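Cysteine hydrolase (Pseudomonas syringae pv. phaseolicola 1448A, PDB 3IRV) probably acts as a hydrolase of the isochorismatase family, within the wider cysteine hydrolase group, with no particular substrate assigned. Local coordinates at residues Y69-V74 with L95-P100; M30-C35 with E103-L108; F121-H126 with C153-R158; G146-V151 with A175-P180; T23-V28 with K55-A60. All coordinates share one frame; numbering follows the deposited sequence. Where two conformers were deposited one is given.

Contact 1. Residues Y69-V74 with L95-P100; sequences YLRHIV and LARHDP
Just beyond the end of strand 66-72, Val-74 and Ala-96 pair their backbones in a single bridge: Val-74 N gives an almost straight bond to Leu-95 O (2.9 Å, 172° at the hydrogen), arriving from above the carbonyl plane, and the return bond from Arg-97 N to Val-74 O, at 2.8 Å, is bent and weak. The CA-H groups of Ile-73 and Ala-96 lean on Leu-95 O and Val-74 O respectively. Leu-95 sets its CD1 methyl over the centre of one face of the His-72 ring, 3.6 Å from the ring centroid and only 9° off the normal, a CH-pi contact. In one of its two conformers, Arg-97 sets off with CG anti to its N (chi1 -169°) and bends at chi3, folding its guanidinium over Ile-73 CG2, which lies 3.7 Å from Arg-97 CZ. There Arg-71 NH2 meets the guanidinium at its edge, 3.4 Å from Arg-97 NH2; Asp-118 is salt-bridged to Arg-71 NE and Arg-97 NH1, and its carboxylate probably offsets the closeness of the two cations. A water accepts from Arg-97 NH1 (2.8 Å) and donates a weak bond to Ile-73 O. Residues 96-99 form a type I turn, tightened by a bond from Ala-96 N to Asp-99 OD2. The bridge joins the loop after helix 91-94 to the chain leaving strand 66-72, at the C-terminal end of the parallel sheet of an alpha/beta fold.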
# COMPACT_ATOMS: atom_id res chain seq x y z
N TYR A 69 1.37 16.71 11.04
CA TYR A 69 2.63 16.31 10.40
C TYR A 69 2.97 14.90 10.83
O TYR A 69 2.87 14.58 12.01
CB TYR A 69 3.76 17.21 10.87
CG TYR A 69 3.66 18.65 10.45
CD1 TYR A 69 4.46 19.12 9.39
CD2 TYR A 69 2.82 19.58 11.13
CE1 TYR A 69 4.42 20.47 8.99
CE2 TYR A 69 2.77 20.92 10.73
CZ TYR A 69 3.57 21.36 9.66
OH TYR A 69 3.50 22.72 9.31
N LEU A 70 3.37 14.05 9.89
CA LEU A 70 3.93 12.75 10.24
C LEU A 70 5.45 12.86 10.19
O LEU A 70 6.00 13.55 9.31
CB LEU A 70 3.52 11.68 9.22
CG LEU A 70 2.02 11.49 9.06
CD1 LEU A 70 1.77 10.35 8.10
CD2 LEU A 70 1.33 11.26 10.41
N ARG A 71 6.12 12.20 11.12
CA ARG A 71 7.58 12.09 11.08
C ARG A 71 7.97 10.64 11.24
O ARG A 71 7.45 9.95 12.14
CB ARG A 71 8.23 12.89 12.21
CG ARG A 71 7.85 14.38 12.20
CD ARG A 71 8.65 15.18 13.26
NE ARG A 71 8.47 14.60 14.60
CZ ARG A 71 9.02 15.08 15.71
NH1 ARG A 71 9.78 16.16 15.65
NH2 ARG A 71 8.82 14.47 16.88
N HIS A 72 8.88 10.16 10.39
CA HIS A 72 9.40 8.82 10.52
C HIS A 72 10.61 8.90 11.45
O HIS A 72 11.64 9.48 11.09
CB HIS A 72 9.80 8.27 9.16
CG HIS A 72 10.04 6.79 9.15
ND1 HIS A 72 10.26 6.07 7.99
CD2 HIS A 72 10.07 5.89 10.16
CE1 HIS A 72 10.42 4.79 8.29
NE2 HIS A 72 10.32 4.65 9.60
N ILE A 73 10.46 8.35 12.65
CA ILE A 73 11.46 8.49 13.71
C ILE A 73 11.48 7.17 14.50
O ILE A 73 10.41 6.63 14.87
CB ILE A 73 11.09 9.63 14.67
CG1 ILE A 73 11.15 10.99 13.97
CG2 ILE A 73 12.09 9.66 15.86
CD1 ILE A 73 10.89 12.17 14.89
N VAL A 74 12.70 6.67 14.76
CA VAL A 74 12.89 5.46 15.59
C VAL A 74 13.79 5.80 16.79
O VAL A 74 14.42 6.87 16.82
CB VAL A 74 13.47 4.29 14.78
CG1 VAL A 74 12.57 3.96 13.56
CG2 VAL A 74 14.90 4.64 14.29
N LEU A 95 17.46 7.69 11.15
CA LEU A 95 16.12 8.11 11.56
C LEU A 95 15.98 8.09 13.10
O LEU A 95 14.87 8.18 13.62
CB LEU A 95 15.02 7.24 10.91
CG LEU A 95 14.88 7.35 9.37
CD1 LEU A 95 13.76 6.46 8.88
CD2 LEU A 95 14.61 8.77 8.89
N ALA A 96 17.11 8.03 13.80
CA ALA A 96 17.10 8.03 15.26
C ALA A 96 16.53 9.36 15.79
O ALA A 96 16.76 10.42 15.20
CB ALA A 96 18.52 7.85 15.77
N ARG A 97 15.81 9.32 16.92
CA ARG A 97 15.23 10.56 17.43
C ARG A 97 16.29 11.65 17.65
O ARG A 97 15.99 12.84 17.41
CB ARG A 97 14.43 10.34 18.71
CG ARG A 97 13.59 11.56 19.12
CD ARG A 97 12.54 11.18 20.18
NE ARG A 97 11.49 10.29 19.66
CZ ARG A 97 10.42 10.71 18.98
NH1 ARG A 97 9.51 9.84 18.57
NH2 ARG A 97 10.27 11.99 18.71
N HIS A 98 17.51 11.27 18.04
CA HIS A 98 18.57 12.26 18.30
C HIS A 98 19.17 12.84 17.02
O HIS A 98 19.95 13.81 17.07
CB HIS A 98 19.68 11.63 19.15
CG HIS A 98 20.40 12.61 20.04
ND1 HIS A 98 20.81 13.86 19.61
CD2 HIS A 98 20.75 12.52 21.34
CE1 HIS A 98 21.42 14.48 20.61
NE2 HIS A 98 21.36 13.71 21.68
N ASP A 99 18.85 12.26 15.86
CA ASP A 99 19.46 12.73 14.60
C ASP A 99 18.84 14.05 14.17
O ASP A 99 17.62 14.13 14.02
CB ASP A 99 19.23 11.70 13.51
CG ASP A 99 20.07 10.43 13.72
OD1 ASP A 99 21.08 10.45 14.47
OD2 ASP A 99 19.70 9.39 13.14
N PRO A 100 19.66 15.11 13.95
CA PRO A 100 19.08 16.41 13.55
C PRO A 100 18.17 16.35 12.32
O PRO A 100 17.24 17.15 12.20
CB PRO A 100 20.32 17.25 13.20
CG PRO A 100 21.42 16.67 13.99
CD PRO A 100 21.14 15.18 14.08
O HOH W 1 10.23 7.19 18.17

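Contact 2. Residues M30-C35 with E103-L108; sequences MQKVFC and EVIEAL
Met-30, Ile-105 and Lys-32 bury the most surface here, and the backbones of the first two join directly: Ile-105 N donates to Met-30 O at 3.0 Å, in the carbonyl plane and close to straight (165°). Its counterpart, Lys-32 N to Glu-103 O at 2.9 Å, completes a single bridge centred on Gln-31 and Val-104. The Met-30 side chain, bent at both chi2 and chi3, curls past Leu-108, whose CD1 rests 3.8 Å from Met-30 CB and also touches CE. Ile-105 turns CG1 into the space between its own N and carbonyl carbon (chi1 59°), which leaves CG2 anti to the carbonyl carbon; CG2 is the methyl that reaches Cys-35 CB at 3.5 Å and brushes the Lys-32 chain. Lys-32 runs extended over the loop, its CG 3.4 Å from Glu-103 O, and carries NZ to a water (3.0 Å) that in turn donates to Val-104 O at 2.6 Å. Gln-31, between the two bridging bonds, holds the N-cap position of helix 32-35, and its amide is tied to His-72 N and Val-102 O. Helix 50-62 lies against Ile-105 and Leu-108 through Val-50, Ile-53 and Gln-54. Apolar groups thus fill the inner side, while the water links Lys-32 NZ to Val-104 O and, weakly, to Glu-106 OE1, so the lysine charge is probably met through solvent and not by a direct ion pair.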
# COMPACT_ATOMS: atom_id res chain seq x y z
N MET A 30 7.88 15.37 5.79
CA MET A 30 8.66 16.50 5.25
C MET A 30 9.82 16.87 6.19
O MET A 30 9.93 18.00 6.69
CB MET A 30 7.74 17.66 4.82
CG MET A 30 6.88 17.30 3.58
SD MET A 30 7.80 16.90 2.05
CE MET A 30 8.23 18.63 1.56
N GLN A 31 10.70 15.89 6.34
CA GLN A 31 11.82 15.94 7.28
C GLN A 31 13.10 16.25 6.53
O GLN A 31 13.23 15.95 5.32
CB GLN A 31 11.95 14.59 7.99
CG GLN A 31 10.76 14.24 8.89
CD GLN A 31 10.74 12.79 9.25
OE1 GLN A 31 10.10 11.99 8.56
NE2 GLN A 31 11.47 12.41 10.31
N LYS A 32 14.09 16.81 7.25
CA LYS A 32 15.36 17.17 6.57
C LYS A 32 16.05 15.98 5.88
O LYS A 32 16.66 16.14 4.82
CB LYS A 32 16.31 17.83 7.57
CG LYS A 32 15.75 19.12 8.12
CD LYS A 32 16.58 19.67 9.26
CE LYS A 32 16.28 21.14 9.45
NZ LYS A 32 16.66 21.65 10.80
N VAL A 33 15.93 14.79 6.47
CA VAL A 33 16.54 13.59 5.92
C VAL A 33 16.04 13.25 4.48
O VAL A 33 16.80 12.66 3.67
CB VAL A 33 16.36 12.40 6.91
CG1 VAL A 33 14.89 12.06 7.06
CG2 VAL A 33 17.22 11.19 6.53
N PHE A 34 14.80 13.65 4.16
CA PHE A 34 14.23 13.49 2.80
C PHE A 34 14.32 14.74 1.93
O PHE A 34 14.33 14.64 0.71
CB PHE A 34 12.76 13.07 2.87
CG PHE A 34 12.53 11.82 3.67
CD1 PHE A 34 12.89 10.58 3.15
CD2 PHE A 34 11.94 11.88 4.93
CE1 PHE A 34 12.67 9.42 3.90
CE2 PHE A 34 11.73 10.75 5.68
CZ PHE A 34 12.09 9.51 5.18
N CYS A 35 14.38 15.92 2.57
CA CYS A 35 14.25 17.18 1.84
C CYS A 35 15.56 17.94 1.59
O CYS A 35 15.63 18.78 0.69
CB CYS A 35 13.27 18.10 2.55
SG CYS A 35 11.59 17.44 2.56
N GLU A 103 14.04 16.20 11.94
CA GLU A 103 13.15 17.36 12.16
C GLU A 103 12.48 17.81 10.86
O GLU A 103 13.07 17.72 9.78
CB GLU A 103 13.95 18.53 12.75
CG GLU A 103 14.66 18.22 14.07
CD GLU A 103 13.70 17.88 15.23
OE1 GLU A 103 12.51 18.33 15.22
OE2 GLU A 103 14.13 17.15 16.17
N VAL A 104 11.24 18.29 10.98
CA VAL A 104 10.53 18.90 9.85
C VAL A 104 11.29 20.13 9.33
O VAL A 104 11.84 20.91 10.11
CB VAL A 104 9.09 19.29 10.24
CG1 VAL A 104 8.37 20.06 9.11
CG2 VAL A 104 8.28 18.01 10.64
N ILE A 105 11.35 20.27 8.01
CA ILE A 105 12.02 21.42 7.42
C ILE A 105 11.44 22.76 7.88
O ILE A 105 10.23 22.91 8.07
CB ILE A 105 12.03 21.36 5.87
CG1 ILE A 105 10.61 21.30 5.29
CG2 ILE A 105 12.82 20.16 5.40
CD1 ILE A 105 10.63 21.41 3.73
N GLU A 106 12.34 23.74 8.01
CA GLU A 106 11.94 25.05 8.52
C GLU A 106 10.90 25.73 7.63
O GLU A 106 10.02 26.44 8.12
CB GLU A 106 13.16 25.96 8.72
CG GLU A 106 12.92 27.15 9.67
CD GLU A 106 12.42 26.74 11.07
OE1 GLU A 106 12.95 25.76 11.65
OE2 GLU A 106 11.50 27.41 11.59
N ALA A 107 10.97 25.48 6.32
CA ALA A 107 10.00 26.05 5.38
C ALA A 107 8.57 25.63 5.68
O ALA A 107 7.61 26.32 5.26
CB ALA A 107 10.38 25.71 3.94
N LEU A 108 8.42 24.51 6.41
CA LEU A 108 7.11 24.00 6.78
C LEU A 108 6.96 23.86 8.30
O LEU A 108 6.17 23.06 8.77
CB LEU A 108 6.83 22.65 6.09
CG LEU A 108 6.79 22.65 4.56
CD1 LEU A 108 6.63 21.21 4.10
CD2 LEU A 108 5.63 23.52 4.06
O HOH W 2 13.73 22.44 11.08

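Contact 3. Residues F121-H126 with C153-R158; sequences FYSGFH and CETTIR. With PO4 (phosphate ion), chain C.
Thr-156 OG1 works in two directions: it accepts from Gly-124 N (2.9 Å, 140° at the hydrogen) and is also hydrogen-bonded to Cys-152 O one turn back in its own helix. The torsion that places it beside its own backbone N (chi1 -55°) turns the methyl CG2 toward Phe-125, 4.0 Å from CE2. That ring presents its edge to the helix backbone: Thr-156 O lies near the ring plane, 3.5 Å from Phe-125 CE2. Alongside, Thr-155 CG2 packs on Ser-123 CB at 3.7 Å. Ser-123 OG organises the loop itself, accepting from Phe-125 N (3.0 Å) and His-126 N (2.9 Å), an ST turn and ST motif combined. His-126 then extends away, its ND1 donating at the ring edge to phosphate O1 (2.7 Å, 165°). The same phosphate, probably from the crystallisation liquor, is held by Arg-163 and by His-126 and Arg-163 of the second subunit. Arg-158 grips Glu-154 OE2 side-on through NE and NH2 and also bonds Thr-155 OG1 of the second subunit. Two polar links thus tie loop to helix, Gly-124 N to the Thr-156 hydroxyl and Ser-123 OG to the Asp-159 carboxylate; histidines and arginines of both subunits gather round an anion, without proving that one is bound in the cell.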
# COMPACT_ATOMS: atom_id res chain seq x y z
N PHE A 121 7.51 3.18 10.83
CA PHE A 121 7.63 2.52 9.53
C PHE A 121 7.03 3.47 8.49
O PHE A 121 7.20 4.69 8.61
CB PHE A 121 6.89 1.17 9.60
CG PHE A 121 7.61 0.02 8.94
CD1 PHE A 121 7.60 -1.25 9.52
CD2 PHE A 121 8.31 0.19 7.76
CE1 PHE A 121 8.25 -2.34 8.91
CE2 PHE A 121 8.95 -0.90 7.14
CZ PHE A 121 8.92 -2.16 7.73
N TYR A 122 6.35 2.94 7.48
CA TYR A 122 5.88 3.81 6.40
C TYR A 122 4.48 4.40 6.64
O TYR A 122 4.23 5.58 6.35
CB TYR A 122 5.89 3.09 5.05
CG TYR A 122 7.20 2.43 4.72
CD1 TYR A 122 8.41 3.13 4.82
CD2 TYR A 122 7.23 1.10 4.33
CE1 TYR A 122 9.62 2.50 4.51
CE2 TYR A 122 8.43 0.45 4.01
CZ TYR A 122 9.62 1.16 4.11
OH TYR A 122 10.79 0.51 3.78
N SER A 123 3.57 3.54 7.10
CA SER A 123 2.17 3.87 7.29
C SER A 123 1.99 4.97 8.31
O SER A 123 2.51 4.85 9.44
CB SER A 123 1.43 2.66 7.82
OG SER A 123 0.08 2.98 8.09
N GLY A 124 1.20 5.99 7.98
CA GLY A 124 0.85 7.00 8.99
C GLY A 124 -0.17 6.51 10.01
O GLY A 124 -0.36 7.17 11.05
N PHE A 125 -0.83 5.39 9.70
CA PHE A 125 -1.92 4.83 10.54
C PHE A 125 -1.51 3.65 11.40
O PHE A 125 -1.96 3.53 12.55
CB PHE A 125 -3.10 4.37 9.69
CG PHE A 125 -4.01 5.48 9.28
CD1 PHE A 125 -4.94 6.00 10.17
CD2 PHE A 125 -3.90 6.05 8.01
CE1 PHE A 125 -5.78 7.05 9.80
CE2 PHE A 125 -4.72 7.11 7.62
CZ PHE A 125 -5.68 7.61 8.50
N HIS A 126 -0.71 2.73 10.86
CA HIS A 126 -0.46 1.48 11.57
C HIS A 126 0.36 1.69 12.85
O HIS A 126 1.51 2.15 12.80
CB HIS A 126 0.23 0.44 10.68
CG HIS A 126 0.31 -0.91 11.33
ND1 HIS A 126 -0.77 -1.75 11.41
CD2 HIS A 126 1.34 -1.55 11.95
CE1 HIS A 126 -0.42 -2.87 12.05
NE2 HIS A 126 0.85 -2.76 12.40
N CYS A 153 3.41 8.02 1.61
CA CYS A 153 2.15 8.68 1.25
C CYS A 153 1.10 7.63 0.85
O CYS A 153 0.00 7.58 1.44
CB CYS A 153 2.36 9.71 0.14
SG CYS A 153 3.58 10.92 0.66
N GLU A 154 1.46 6.75 -0.09
CA GLU A 154 0.49 5.73 -0.53
C GLU A 154 0.10 4.75 0.58
O GLU A 154 -1.05 4.33 0.64
CB GLU A 154 1.01 4.95 -1.74
CG GLU A 154 0.21 5.20 -2.97
CD GLU A 154 0.37 4.10 -3.97
OE1 GLU A 154 1.04 4.30 -4.98
OE2 GLU A 154 -0.14 3.01 -3.73
N THR A 155 1.03 4.36 1.45
CA THR A 155 0.63 3.44 2.54
C THR A 155 -0.36 4.14 3.47
O THR A 155 -1.34 3.53 3.89
CB THR A 155 1.83 2.88 3.32
OG1 THR A 155 2.77 2.34 2.37
CG2 THR A 155 1.38 1.77 4.26
N THR A 156 -0.11 5.41 3.78
CA THR A 156 -1.08 6.19 4.54
C THR A 156 -2.46 6.27 3.84
O THR A 156 -3.50 6.09 4.48
CB THR A 156 -0.50 7.59 4.83
OG1 THR A 156 0.78 7.41 5.50
CG2 THR A 156 -1.47 8.44 5.70
N ILE A 157 -2.45 6.54 2.54
CA ILE A 157 -3.68 6.51 1.73
C ILE A 157 -4.40 5.15 1.75
O ILE A 157 -5.60 5.10 2.05
CB ILE A 157 -3.35 6.93 0.29
CG1 ILE A 157 -2.89 8.40 0.29
CG2 ILE A 157 -4.56 6.74 -0.64
CD1 ILE A 157 -2.28 8.86 -1.08
N ARG A 158 -3.68 4.05 1.46
CA ARG A 158 -4.29 2.70 1.50
C ARG A 158 -4.84 2.38 2.88
O ARG A 158 -5.97 1.93 3.02
CB ARG A 158 -3.25 1.66 1.14
CG ARG A 158 -2.76 1.80 -0.30
CD ARG A 158 -1.63 0.85 -0.58
NE ARG A 158 -1.09 1.04 -1.93
CZ ARG A 158 -1.01 0.09 -2.86
NH1 ARG A 158 -1.43 -1.14 -2.61
NH2 ARG A 158 -0.51 0.38 -4.06
P PO4 C . -3.42 -1.80 8.92
O1 PO4 C . -3.00 -1.03 10.15
O2 PO4 C . -4.03 -0.83 7.93
O3 PO4 C . -2.19 -2.45 8.31
O4 PO4 C . -4.43 -2.89 9.24

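Contact 4. Residues G146-V151 with A175-P180; sequences GTVTNV and AAMDYP
The corner that leads from strand 141-147 into helix 149-162, with a cis peptide between Thr-147 and Val-148, closes on Ala-175. Ala-175 N donates to Gly-146 O (2.9 Å), and Ala-175 O takes two bonds from opposite faces of its plane, from Thr-147 OG1 at 2.9 Å and from Thr-149 N at 3.0 Å. Thr-149 OG1 lies close by but finds its hydrogen-bond partner in Gln-193. Val-148 CG1 lies 4.1 Å from Met-177 CG in one conformer of the methionine. Further along, Asn-150 holds its CG between the backbone N and carbonyl carbon (chi1 61°), which brings the amide up against Tyr-179: ND2 donates to OH at 2.9 Å, near the ring's own plane, the amide and ring standing 80° apart. Asn-150 OD1 accepts from a water (2.7 Å), which accepts from Met-177 N (2.8 Å). Val-151 CG2 presses on the Tyr-179 phenol oxygen at 3.3 Å, and that oxygen is also bonded to Glu-203 of the second subunit, whose Tyr-202 ring meets Tyr-179 edge-to-face. A non-prolyl cis peptide at the start of a helix after a parallel strand is a recurring feature of isochorismatase-type hydrolases, where it probably lies beside the active site.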
# COMPACT_ATOMS: atom_id res chain seq x y z
N GLY A 146 3.20 15.31 0.77
CA GLY A 146 4.50 14.97 1.36
C GLY A 146 5.30 13.99 0.53
O GLY A 146 5.22 14.05 -0.68
N THR A 147 6.06 13.10 1.18
CA THR A 147 6.96 12.19 0.45
C THR A 147 7.10 10.89 1.30
O THR A 147 6.93 10.96 2.52
CB THR A 147 8.36 12.90 0.22
OG1 THR A 147 9.10 12.25 -0.83
CG2 THR A 147 9.22 12.89 1.51
N VAL A 148 7.37 9.70 0.71
CA VAL A 148 7.51 9.45 -0.72
C VAL A 148 6.17 8.97 -1.30
O VAL A 148 5.47 8.15 -0.68
CB VAL A 148 8.65 8.41 -0.98
CG1 VAL A 148 8.84 8.13 -2.45
CG2 VAL A 148 9.96 8.89 -0.34
N THR A 149 5.81 9.49 -2.47
CA THR A 149 4.47 9.27 -3.04
C THR A 149 3.98 7.85 -2.90
O THR A 149 2.88 7.62 -2.38
CB THR A 149 4.41 9.69 -4.52
OG1 THR A 149 4.85 11.05 -4.63
CG2 THR A 149 2.98 9.55 -5.06
N ASN A 150 4.79 6.90 -3.37
CA ASN A 150 4.33 5.51 -3.48
C ASN A 150 4.61 4.70 -2.22
O ASN A 150 4.21 3.52 -2.13
CB ASN A 150 5.00 4.81 -4.66
CG ASN A 150 6.50 4.76 -4.52
OD1 ASN A 150 7.14 5.79 -4.23
ND2 ASN A 150 7.07 3.59 -4.73
N VAL A 151 5.31 5.30 -1.26
CA VAL A 151 5.75 4.56 -0.10
C VAL A 151 4.98 5.07 1.11
O VAL A 151 3.87 4.59 1.35
CB VAL A 151 7.28 4.58 0.09
CG1 VAL A 151 7.67 3.60 1.20
CG2 VAL A 151 8.02 4.20 -1.21
N ALA A 175 5.77 13.88 -3.54
CA ALA A 175 7.06 13.75 -4.26
C ALA A 175 7.55 12.31 -4.30
O ALA A 175 7.66 11.68 -3.25
CB ALA A 175 8.12 14.61 -3.56
N ALA A 176 7.86 11.81 -5.50
CA ALA A 176 8.36 10.46 -5.66
C ALA A 176 9.88 10.45 -5.92
O ALA A 176 10.47 11.48 -6.25
CB ALA A 176 7.63 9.75 -6.81
N MET A 177 10.48 9.27 -5.78
CA MET A 177 11.91 9.15 -5.98
C MET A 177 12.20 8.12 -7.06
O MET A 177 11.38 7.25 -7.36
CB MET A 177 12.62 8.79 -4.67
CG MET A 177 12.46 7.34 -4.22
SD MET A 177 13.35 6.98 -2.69
CE MET A 177 14.96 7.74 -2.98
N ASP A 178 13.36 8.27 -7.70
CA ASP A 178 13.84 7.29 -8.70
C ASP A 178 14.26 6.04 -7.96
O ASP A 178 14.66 6.13 -6.81
CB ASP A 178 15.11 7.83 -9.38
CG ASP A 178 14.90 9.15 -10.12
OD1 ASP A 178 14.05 9.21 -11.03
OD2 ASP A 178 15.60 10.13 -9.80
N TYR A 179 14.21 4.88 -8.62
CA TYR A 179 14.71 3.63 -8.05
C TYR A 179 15.80 3.09 -8.96
O TYR A 179 15.73 3.32 -10.17
CB TYR A 179 13.61 2.57 -8.02
CG TYR A 179 12.60 2.75 -6.91
CD1 TYR A 179 12.97 2.59 -5.58
CD2 TYR A 179 11.28 3.12 -7.20
CE1 TYR A 179 12.04 2.77 -4.55
CE2 TYR A 179 10.33 3.30 -6.17
CZ TYR A 179 10.73 3.11 -4.85
OH TYR A 179 9.81 3.30 -3.85
N PRO A 180 16.78 2.37 -8.40
CA PRO A 180 17.76 1.71 -9.28
C PRO A 180 17.09 0.49 -9.93
O PRO A 180 16.05 0.03 -9.48
CB PRO A 180 18.85 1.26 -8.31
CG PRO A 180 18.13 1.07 -7.00
CD PRO A 180 17.05 2.11 -6.97
O HOH W 3 9.45 6.70 -5.28

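Contact 5. Residues T23-V28 with K55-A60; sequences TAVIVV and KLLQAA
Val-25 is the hub of this apolar contact, sending its two methyls to different residues of helix 50-62. CG1 meets Leu-56 CD2 at 3.7 Å, the two side chains reaching toward each other tip to tip, and lies equally close, also 3.7 Å, to Leu-57 CD2, which comes in at a slant. CG2 takes the other side, 3.9 Å from Ala-60 CB. Two residues on, along the same face of the strand, Val-27 CG2 touches Leu-57 CD2 at 3.8 Å, so a single leucine methyl wedges between two valines. Val-25 places CG1 anti to its backbone N (chi1 171°), which leaves CG2 beside that N and splits the pair between the helix turns. Leu-57 leaves its helix beside the sheet and bends its end inward, while Leu-56 and Ala-60, one turn apart, already point at the strand. Behind these first neighbours the axes of helix 55-60 and strand 23-28 pass 9.9 Å apart and run nearly antiparallel, at 152°; this is the helix of a beta-alpha-beta crossover from strand 23-28 to strand 66-72. Val-67 and Tyr-69 of strand 66-72 also touch Leu-57, and Val-65 closes in on Val-25 and Ala-60. Leu-56 also meets helix 210-220 through Thr-210 and Val-213, while strand 23-28 is itself paired with 66-72 on one side and 141-147 on the other.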
# COMPACT_ATOMS: atom_id res chain seq x y z
N THR A 23 -12.39 17.55 8.31
CA THR A 23 -11.26 17.38 7.40
C THR A 23 -9.93 17.64 8.12
O THR A 23 -9.86 18.50 9.00
CB THR A 23 -11.40 18.36 6.21
OG1 THR A 23 -12.66 18.11 5.58
CG2 THR A 23 -10.31 18.17 5.13
N ALA A 24 -8.89 16.89 7.74
CA ALA A 24 -7.55 17.22 8.20
C ALA A 24 -6.57 17.14 7.04
O ALA A 24 -6.76 16.34 6.13
CB ALA A 24 -7.10 16.27 9.26
N VAL A 25 -5.50 17.91 7.14
CA VAL A 25 -4.38 17.81 6.19
C VAL A 25 -3.29 17.00 6.85
O VAL A 25 -2.95 17.24 8.01
CB VAL A 25 -3.77 19.21 5.88
CG1 VAL A 25 -2.45 19.10 5.07
CG2 VAL A 25 -4.83 20.06 5.15
N ILE A 26 -2.76 16.03 6.11
CA ILE A 26 -1.67 15.22 6.62
C ILE A 26 -0.41 15.48 5.78
O ILE A 26 -0.38 15.25 4.57
CB ILE A 26 -2.00 13.72 6.64
CG1 ILE A 26 -3.33 13.48 7.38
CG2 ILE A 26 -0.86 12.93 7.30
CD1 ILE A 26 -3.77 12.03 7.35
N VAL A 27 0.63 15.99 6.45
CA VAL A 27 1.90 16.32 5.78
C VAL A 27 2.89 15.19 6.09
O VAL A 27 3.39 15.06 7.22
CB VAL A 27 2.49 17.66 6.29
CG1 VAL A 27 3.73 18.00 5.50
CG2 VAL A 27 1.43 18.82 6.18
N VAL A 28 3.12 14.35 5.09
CA VAL A 28 3.88 13.12 5.31
C VAL A 28 5.39 13.33 5.19
O VAL A 28 5.89 13.61 4.08
CB VAL A 28 3.43 12.02 4.33
CG1 VAL A 28 4.17 10.70 4.63
CG2 VAL A 28 1.88 11.86 4.35
N LYS A 55 1.16 26.94 0.81
CA LYS A 55 -0.15 27.52 0.48
C LYS A 55 -1.29 26.73 1.11
O LYS A 55 -2.22 27.30 1.67
CB LYS A 55 -0.33 27.60 -1.04
CG LYS A 55 0.64 28.54 -1.74
CD LYS A 55 0.31 28.57 -3.22
CE LYS A 55 0.97 29.75 -3.93
NZ LYS A 55 2.39 29.47 -4.23
N LEU A 56 -1.19 25.40 1.02
CA LEU A 56 -2.18 24.51 1.59
C LEU A 56 -2.32 24.73 3.09
O LEU A 56 -3.46 24.85 3.60
CB LEU A 56 -1.82 23.05 1.32
CG LEU A 56 -2.74 22.02 1.98
CD1 LEU A 56 -4.19 22.12 1.45
CD2 LEU A 56 -2.15 20.63 1.76
N LEU A 57 -1.19 24.79 3.80
CA LEU A 57 -1.23 24.91 5.26
C LEU A 57 -1.79 26.27 5.69
O LEU A 57 -2.58 26.35 6.62
CB LEU A 57 0.14 24.61 5.91
CG LEU A 57 0.70 23.22 5.56
CD1 LEU A 57 1.96 22.90 6.36
CD2 LEU A 57 -0.35 22.12 5.76
N GLN A 58 -1.42 27.32 4.97
CA GLN A 58 -1.95 28.65 5.24
C GLN A 58 -3.48 28.65 5.08
O GLN A 58 -4.19 29.17 5.94
CB GLN A 58 -1.27 29.66 4.33
CG GLN A 58 -1.79 31.08 4.45
CD GLN A 58 -1.19 31.99 3.37
OE1 GLN A 58 -1.16 31.64 2.18
NE2 GLN A 58 -0.71 33.15 3.79
N ALA A 59 -3.99 28.03 4.01
CA ALA A 59 -5.45 27.96 3.83
C ALA A 59 -6.15 27.11 4.87
O ALA A 59 -7.21 27.48 5.39
CB ALA A 59 -5.82 27.50 2.44
N ALA A 60 -5.53 25.98 5.22
CA ALA A 60 -6.10 25.04 6.17
C ALA A 60 -6.23 25.72 7.54
O ALA A 60 -7.31 25.69 8.15
CB ALA A 60 -5.22 23.78 6.26

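How the contacts relate
From the N terminus, contact 5 closes first, bringing helix 50-62 back onto strand 23-28. Contact 2 crosses it: residues 30-35 lie inside the contact 5 loop but pair with 103-108, beyond that loop. Within the long contact 2 loop nests contact 1, joining the end of strand 66-72 to residues 95-100; the two touch through Gln-31 and His-72. Contacts 3 and 4 come after the others and cross, because 146-151 lies inside the loop that contact 3 closes while its partner 175-180 lies beyond 153-158; both use helix 149-162, which faces the second subunit. Val-27 with Leu-70, and Val-28 with Thr-147, pair strands of one parallel sheet, linking contact 5 to contacts 1 and 4, respectively.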